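Local structure of protection of telomeres protein poz1 (Schizosaccharomyces pombe, 5WE0) at residues A[50-54]-A[55-59]; A[37-40]-A[41-45]; A[220-223]-A[224-228]. The protein binds telomeric DNA and acts as a negative regulator of telomerase and of telomere length. All blocks are in the same frame, centred on the assembly; numbering follows the deposited sequence.

From the N terminus the chain reaches contact 2 first (37-45, the end of helix 31-43 and the first residues after it), then contact 1 (50-59, the loop leading into helix 54-64) and, much later, contact 3 (220-228, within helix 209-230). Each is local, so none closes a long loop, and as all three lie in series along the chain, none nests in or crosses another. Contact 1 links the other two. M56 CE lies 3.9 Å from L38 CD2 of contact 2, joining helices 31-43 and 54-64, and I58 CG2 lies 3.8 Å from I220 CG2 of contact 3, joining helix 54-64 to helix 209-230. Contacts 2 and 3 stay about 16 Å apart at their nearest atoms.

Contact 1 of 3, residues A[50-54]-A[55-59]; sequences EKMPI and FMDIA
M52 and M56 meet through sulfur and methylene: SD of M52 lies 3.3 Å from CB of M56, and the two side chains cross at about a right angle. M52 reaches this place with CG anti to the backbone N (chi1 178°) and a chain bent at chi2 and chi3. CG of M52 also approaches OD1 of D57, at 3.5 Å. P53 and F55 lie side by side, pointing the same way, with CB of P53 3.5 Å from CE2 of F55 in an oblique approach to the ring. One face of that ring takes CG of M56, 3.5 Å above its plane and offset toward the rim. Behind these side chains the backbone is held by two hydrogen bonds across the junction. N of M56 donates to O of P53 at 3.0 Å from above the carbonyl plane, whereas N of I58 reaches O of I54, also at 3.0 Å, in a straighter bond with an N-H...O angle of 162°. Further out, D57 packs on R102, N105 and I106 of helix 93-115, K51 forms a salt bridge with E109, and P53, F55 and M56 rest on helix 2-18. Aromatic packing from the chain of another protein reaches M52 and P53. With the carbonyls of P53 and I54 taking these amide donors, the arrangement is the N-terminal first turn of helix 54-64, with a proline at the N-cap position, in a helical, strand-free chain.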
loop_
_atom_site.group_PDB
_atom_site.type_symbol
_atom_site.label_atom_id
_atom_site.label_comp_id
_atom_site.label_asym_id
_atom_site.label_seq_id
_atom_site.Cartn_x
_atom_site.Cartn_y
_atom_site.Cartn_z
ATOM N N GLU A 50 -3.160 -10.857 16.390
ATOM C CA GLU A 50 -2.778 -9.548 16.872
ATOM C C GLU A 50 -2.920 -8.540 15.742
ATOM O O GLU A 50 -2.857 -8.883 14.554
ATOM C CB GLU A 50 -1.344 -9.568 17.393
ATOM C CG GLU A 50 -1.178 -10.344 18.691
ATOM C CD GLU A 50 -1.938 -9.710 19.850
ATOM O OE1 GLU A 50 -1.794 -8.479 20.063
ATOM O OE2 GLU A 50 -2.661 -10.451 20.557
ATOM N N LYS A 51 -3.121 -7.288 16.117
ATOM C CA LYS A 51 -3.227 -6.216 15.141
ATOM C C LYS A 51 -1.842 -5.865 14.602
ATOM O O LYS A 51 -0.861 -5.778 15.353
ATOM C CB LYS A 51 -3.891 -4.986 15.777
ATOM C CG LYS A 51 -4.150 -3.826 14.818
ATOM C CD LYS A 51 -4.615 -2.551 15.542
ATOM C CE LYS A 51 -3.565 -1.427 15.416
ATOM N NZ LYS A 51 -3.527 -0.792 14.050
ATOM N N MET A 52 -1.766 -5.677 13.300
ATOM C CA MET A 52 -0.535 -5.229 12.673
ATOM C C MET A 52 -0.279 -3.775 13.061
ATOM O O MET A 52 -1.146 -2.925 12.822
ATOM C CB MET A 52 -0.647 -5.377 11.150
ATOM C CG MET A 52 0.544 -4.897 10.368
ATOM S SD MET A 52 1.993 -5.978 10.502
ATOM C CE MET A 52 1.347 -7.535 9.881
ATOM N N PRO A 53 0.860 -3.447 13.676
ATOM C CA PRO A 53 1.162 -2.035 13.965
ATOM C C PRO A 53 1.226 -1.227 12.671
ATOM O O PRO A 53 1.645 -1.716 11.626
ATOM C CB PRO A 53 2.541 -2.093 14.650
ATOM C CG PRO A 53 2.706 -3.503 15.114
ATOM C CD PRO A 53 1.924 -4.357 14.144
ATOM N N ILE A 54 0.817 0.035 12.748
ATOM C CA ILE A 54 0.682 0.812 11.525
ATOM C C ILE A 54 2.042 1.048 10.861
ATOM O O ILE A 54 2.128 1.141 9.620
ATOM C CB ILE A 54 -0.067 2.123 11.827
ATOM C CG1 ILE A 54 -0.847 2.567 10.602
ATOM C CG2 ILE A 54 0.881 3.221 12.262
ATOM C CD1 ILE A 54 -1.907 1.506 10.198
ATOM N N PHE A 55 3.132 1.110 11.650
ATOM C CA PHE A 55 4.446 1.329 11.041
ATOM C C PHE A 55 4.818 0.173 10.110
ATOM O O PHE A 55 5.531 0.376 9.121
ATOM C CB PHE A 55 5.529 1.538 12.123
ATOM C CG PHE A 55 6.049 0.251 12.740
ATOM C CD1 PHE A 55 7.119 -0.441 12.158
ATOM C CD2 PHE A 55 5.483 -0.255 13.910
ATOM C CE1 PHE A 55 7.601 -1.641 12.729
ATOM C CE2 PHE A 55 5.953 -1.455 14.487
ATOM C CZ PHE A 55 7.003 -2.152 13.883
ATOM N N MET A 56 4.297 -1.030 10.378
ATOM C CA MET A 56 4.578 -2.172 9.513
ATOM C C MET A 56 3.848 -2.069 8.175
ATOM O O MET A 56 4.445 -2.337 7.125
ATOM C CB MET A 56 4.188 -3.481 10.211
ATOM C CG MET A 56 4.999 -3.779 11.485
ATOM S SD MET A 56 6.506 -4.686 11.070
ATOM C CE MET A 56 5.854 -6.343 10.779
ATOM N N ASP A 57 2.557 -1.711 8.190
ATOM C CA ASP A 57 1.828 -1.484 6.938
ATOM C C ASP A 57 2.471 -0.388 6.099
ATOM O O ASP A 57 2.554 -0.510 4.870
ATOM C CB ASP A 57 0.365 -1.140 7.220
ATOM C CG ASP A 57 -0.468 -2.365 7.577
ATOM O OD1 ASP A 57 -0.070 -3.492 7.210
ATOM O OD2 ASP A 57 -1.537 -2.201 8.188
ATOM N N ILE A 58 2.924 0.692 6.744
ATOM C CA ILE A 58 3.543 1.805 6.025
ATOM C C ILE A 58 4.821 1.350 5.350
ATOM O O ILE A 58 5.088 1.701 4.196
ATOM C CB ILE A 58 3.798 2.995 6.979
ATOM C CG1 ILE A 58 2.483 3.680 7.343
ATOM C CG2 ILE A 58 4.767 3.997 6.375
ATOM C CD1 ILE A 58 2.629 4.716 8.440
ATOM N N ALA A 59 5.649 0.591 6.075
ATOM C CA ALA A 59 6.885 0.078 5.502
ATOM C C ALA A 59 6.593 -0.866 4.344
ATOM O O ALA A 59 7.257 -0.804 3.302
ATOM C CB ALA A 59 7.706 -0.632 6.582
#

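Contact 2 of 3, residues A[37-40]-A[41-45]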
loop_
_atom_site.group_PDB
_atom_site.type_symbol
_atom_site.label_atom_id
_atom_site.label_comp_id
_atom_site.label_asym_id
_atom_site.label_seq_id
_atom_site.Cartn_x
_atom_site.Cartn_y
_atom_site.Cartn_z
ATOM N N CYS A 37 13.348 -11.493 11.330
ATOM C CA CYS A 37 12.295 -10.913 12.174
ATOM C C CYS A 37 10.905 -11.155 11.591
ATOM O O CYS A 37 9.989 -11.582 12.305
ATOM C CB CYS A 37 12.523 -9.413 12.359
ATOM S SG CYS A 37 13.915 -8.961 13.438
ATOM N N LEU A 38 10.720 -10.849 10.297
ATOM C CA LEU A 38 9.414 -11.053 9.665
ATOM C C LEU A 38 8.998 -12.511 9.740
ATOM O O LEU A 38 7.839 -12.826 10.031
ATOM C CB LEU A 38 9.445 -10.607 8.199
ATOM C CG LEU A 38 9.571 -9.116 7.971
ATOM C CD1 LEU A 38 9.650 -8.909 6.515
ATOM C CD2 LEU A 38 8.352 -8.426 8.562
ATOM N N ARG A 39 9.935 -13.422 9.460
ATOM C CA ARG A 39 9.598 -14.836 9.509
ATOM C C ARG A 39 9.229 -15.262 10.918
ATOM O O ARG A 39 8.266 -16.016 11.111
ATOM C CB ARG A 39 10.740 -15.693 8.970
ATOM C CG ARG A 39 10.232 -17.071 8.538
ATOM C CD ARG A 39 11.343 -18.068 8.212
ATOM N NE ARG A 39 10.805 -19.281 7.579
ATOM C CZ ARG A 39 10.207 -20.279 8.241
ATOM N NH1 ARG A 39 10.036 -20.212 9.564
ATOM N NH2 ARG A 39 9.750 -21.341 7.580
ATOM N N TYR A 40 9.967 -14.785 11.925
ATOM C CA TYR A 40 9.618 -15.149 13.296
ATOM C C TYR A 40 8.197 -14.708 13.631
ATOM O O TYR A 40 7.414 -15.480 14.205
ATOM C CB TYR A 40 10.604 -14.558 14.308
ATOM C CG TYR A 40 10.343 -15.118 15.700
ATOM C CD1 TYR A 40 10.857 -16.360 16.072
ATOM C CD2 TYR A 40 9.523 -14.445 16.607
ATOM C CE1 TYR A 40 10.608 -16.893 17.318
ATOM C CE2 TYR A 40 9.264 -14.976 17.865
ATOM C CZ TYR A 40 9.814 -16.199 18.208
ATOM O OH TYR A 40 9.569 -16.753 19.441
ATOM N N LEU A 41 7.851 -13.456 13.307
ATOM C CA LEU A 41 6.483 -13.001 13.559
ATOM C C LEU A 41 5.479 -13.776 12.718
ATOM O O LEU A 41 4.368 -14.060 13.186
ATOM C CB LEU A 41 6.362 -11.506 13.275
ATOM C CG LEU A 41 7.112 -10.561 14.233
ATOM C CD1 LEU A 41 7.054 -9.136 13.711
ATOM C CD2 LEU A 41 6.517 -10.634 15.636
ATOM N N GLY A 42 5.863 -14.134 11.485
ATOM C CA GLY A 42 4.943 -14.799 10.571
ATOM C C GLY A 42 4.549 -16.200 11.000
ATOM O O GLY A 42 3.445 -16.655 10.680
ATOM N N TYR A 43 5.414 -16.886 11.762
ATOM C CA TYR A 43 5.122 -18.220 12.278
ATOM C C TYR A 43 4.847 -18.237 13.775
ATOM O O TYR A 43 4.667 -19.314 14.348
ATOM C CB TYR A 43 6.277 -19.180 11.960
ATOM C CG TYR A 43 6.329 -19.614 10.505
ATOM C CD1 TYR A 43 7.020 -18.859 9.559
ATOM C CD2 TYR A 43 5.687 -20.778 10.076
ATOM C CE1 TYR A 43 7.075 -19.243 8.226
ATOM C CE2 TYR A 43 5.737 -21.180 8.727
ATOM C CZ TYR A 43 6.437 -20.405 7.808
ATOM O OH TYR A 43 6.495 -20.771 6.469
ATOM N N SER A 44 4.807 -17.079 14.422
ATOM C CA SER A 44 4.547 -16.996 15.853
ATOM C C SER A 44 3.064 -17.221 16.108
ATOM O O SER A 44 2.230 -16.397 15.720
ATOM C CB SER A 44 5.012 -15.642 16.386
ATOM O OG SER A 44 4.525 -15.385 17.694
ATOM N N LYS A 45 2.734 -18.324 16.793
ATOM C CA LYS A 45 1.335 -18.646 17.070
ATOM C C LYS A 45 0.618 -17.567 17.885
ATOM O O LYS A 45 -0.610 -17.452 17.810
ATOM C CB LYS A 45 1.238 -19.988 17.794
ATOM C CG LYS A 45 1.484 -21.211 16.908
ATOM C CD LYS A 45 2.954 -21.583 16.878
ATOM C CE LYS A 45 3.163 -22.977 16.309
ATOM N NZ LYS A 45 4.601 -23.379 16.396
#
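R39 and Y43 form a cation-pi stack one turn apart, an i to i+4 pair near the C-terminal end of helix 31-43. The evidence is the geometry of the flat groups: planes 6° apart, centres 3.9 Å apart. CE1 of Y43 sits over the centre of the guanidinium, and NH1 of R39 lies above the ring, offset toward its rim. R39 gets there by an extended chain whose CG is anti to the backbone N (chi1 -159°). Apolar packing from the chain of another protein reaches both R39 and Y43.

Three of the backbone hydrogen bonds are i to i+4. N of L41 donates to O of C37 at 3.0 Å in a nearly straight bond (172°), N of G42 donates to O of L38 at 2.8 Å, and N of Y43 bonds O of R39 at 3.1 Å. The Y43 donor is bifurcated, adding a weak i to i+3 bond to O of Y40.

Against helix 2-18, C37 and L41 make apolar contacts, and S44 OG is hydrogen-bonded to S7 OG.

The stack is flanked by backbone: O of R39 lies at the edge of the Y43 ring, in its plane, 3.5 Å from CD1.

Contact 3 of 3, residues A[220-223]-A[224-228]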
loop_
_atom_site.group_PDB
_atom_site.type_symbol
_atom_site.label_atom_id
_atom_site.label_comp_id
_atom_site.label_asym_id
_atom_site.label_seq_id
_atom_site.Cartn_x
_atom_site.Cartn_y
_atom_site.Cartn_z
ATOM N N ILE A 220 1.798 8.972 2.107
ATOM C CA ILE A 220 2.487 8.335 3.227
ATOM C C ILE A 220 3.129 9.386 4.123
ATOM O O ILE A 220 3.080 9.285 5.350
ATOM C CB ILE A 220 3.517 7.313 2.700
ATOM C CG1 ILE A 220 2.796 6.123 2.014
ATOM C CG2 ILE A 220 4.430 6.827 3.844
ATOM C CD1 ILE A 220 1.898 5.275 2.968
ATOM N N GLN A 221 3.752 10.406 3.524
ATOM C CA GLN A 221 4.426 11.443 4.305
ATOM C C GLN A 221 3.417 12.306 5.064
ATOM O O GLN A 221 3.651 12.687 6.220
ATOM C CB GLN A 221 5.293 12.307 3.376
ATOM C CG GLN A 221 6.529 11.572 2.776
ATOM C CD GLN A 221 7.451 10.945 3.851
ATOM O OE1 GLN A 221 7.393 9.734 4.119
ATOM N NE2 GLN A 221 8.299 11.775 4.466
ATOM N N CYS A 222 2.300 12.639 4.410
ATOM C CA CYS A 222 1.216 13.362 5.057
ATOM C C CYS A 222 0.692 12.589 6.256
ATOM O O CYS A 222 0.562 13.137 7.362
ATOM C CB CYS A 222 0.089 13.598 4.047
ATOM S SG CYS A 222 -1.292 14.630 4.651
ATOM N N THR A 223 0.454 11.291 6.064
ATOM C CA THR A 223 -0.045 10.442 7.141
ATOM C C THR A 223 0.948 10.367 8.295
ATOM O O THR A 223 0.560 10.514 9.457
ATOM C CB THR A 223 -0.326 9.036 6.600
ATOM O OG1 THR A 223 -1.335 9.106 5.590
ATOM C CG2 THR A 223 -0.818 8.123 7.693
ATOM N N LYS A 224 2.242 10.167 7.984
ATOM C CA LYS A 224 3.285 10.117 9.012
ATOM C C LYS A 224 3.303 11.392 9.833
ATOM O O LYS A 224 3.406 11.351 11.065
ATOM C CB LYS A 224 4.666 9.930 8.381
ATOM C CG LYS A 224 5.052 8.537 7.918
ATOM C CD LYS A 224 6.544 8.558 7.516
ATOM C CE LYS A 224 6.942 7.310 6.763
ATOM N NZ LYS A 224 8.168 7.498 5.945
ATOM N N LEU A 225 3.246 12.541 9.158
ATOM C CA LEU A 225 3.265 13.823 9.859
ATOM C C LEU A 225 2.067 13.962 10.799
ATOM O O LEU A 225 2.244 14.241 11.983
ATOM C CB LEU A 225 3.318 14.968 8.843
ATOM C CG LEU A 225 3.404 16.375 9.425
ATOM C CD1 LEU A 225 4.736 16.488 10.095
ATOM C CD2 LEU A 225 3.290 17.454 8.366
ATOM N N GLN A 226 0.843 13.710 10.307
ATOM C CA GLN A 226 -0.352 13.845 11.153
ATOM C C GLN A 226 -0.287 12.941 12.373
ATOM O O GLN A 226 -0.713 13.327 13.471
ATOM C CB GLN A 226 -1.644 13.488 10.400
ATOM C CG GLN A 226 -1.856 14.201 9.122
ATOM C CD GLN A 226 -3.101 13.731 8.336
ATOM O OE1 GLN A 226 -4.060 13.168 8.875
ATOM N NE2 GLN A 226 -3.049 13.931 7.047
ATOM N N LEU A 227 0.140 11.702 12.181
ATOM C CA LEU A 227 0.188 10.769 13.299
ATOM C C LEU A 227 1.164 11.237 14.370
ATOM O O LEU A 227 0.870 11.141 15.562
ATOM C CB LEU A 227 0.571 9.381 12.791
ATOM C CG LEU A 227 -0.482 8.699 11.912
ATOM C CD1 LEU A 227 0.085 7.414 11.358
ATOM C CD2 LEU A 227 -1.766 8.403 12.685
ATOM N N GLU A 228 2.307 11.798 13.965
ATOM C CA GLU A 228 3.295 12.247 14.942
ATOM C C GLU A 228 2.822 13.512 15.648
ATOM O O GLU A 228 2.849 13.597 16.880
ATOM C CB GLU A 228 4.647 12.486 14.270
ATOM C CG GLU A 228 5.707 13.063 15.221
ATOM C CD GLU A 228 7.130 12.962 14.678
ATOM O OE1 GLU A 228 7.474 11.943 14.028
ATOM O OE2 GLU A 228 7.901 13.925 14.870
#
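In the C-terminal half of helix 209-230, K224 packs against I220 and Q221, the residues one turn before it, as i to i+4 and i to i+3 partners. NZ of K224 donates to OE1 of Q221 at 3.0 Å, in the plane of the amide carbonyl; the two side chains lie side by side, pointing the same way. K224 is extended beyond CG, and its apolar stem crosses I220 obliquely, with CE of K224 3.9 Å from CG2 of I220. The ammonium group also forms a salt bridge with E62, and NE2 of Q221 is hydrogen-bonded to O of E21. Replacing K224 with a methionine would probably leave the E62 carboxylate without this positive mate and take this donor from OE1 of Q221.

One turn on, NE2 of Q226 lies 3.1 Å from SG of C222, while OE1 of Q226 is hydrogen-bonded to R110. CG2 of T223 rests 3.8 Å from CD1 of L227, and OG1 of T223 bonds to O of Y219. Main-chain bonds confirm regular helix: N of Q226 reaches O of C222 at 3.0 Å (N-H...O angle 172°).

Around this segment of the helix, I61 and E62 of helix 54-64 touch I220, L133 and A137 of helix 130-157 cover C222 and Q226, and helix 93-115 covers T223, Q226 and L227, the last resting on C113 of the C113-C231 disulfide.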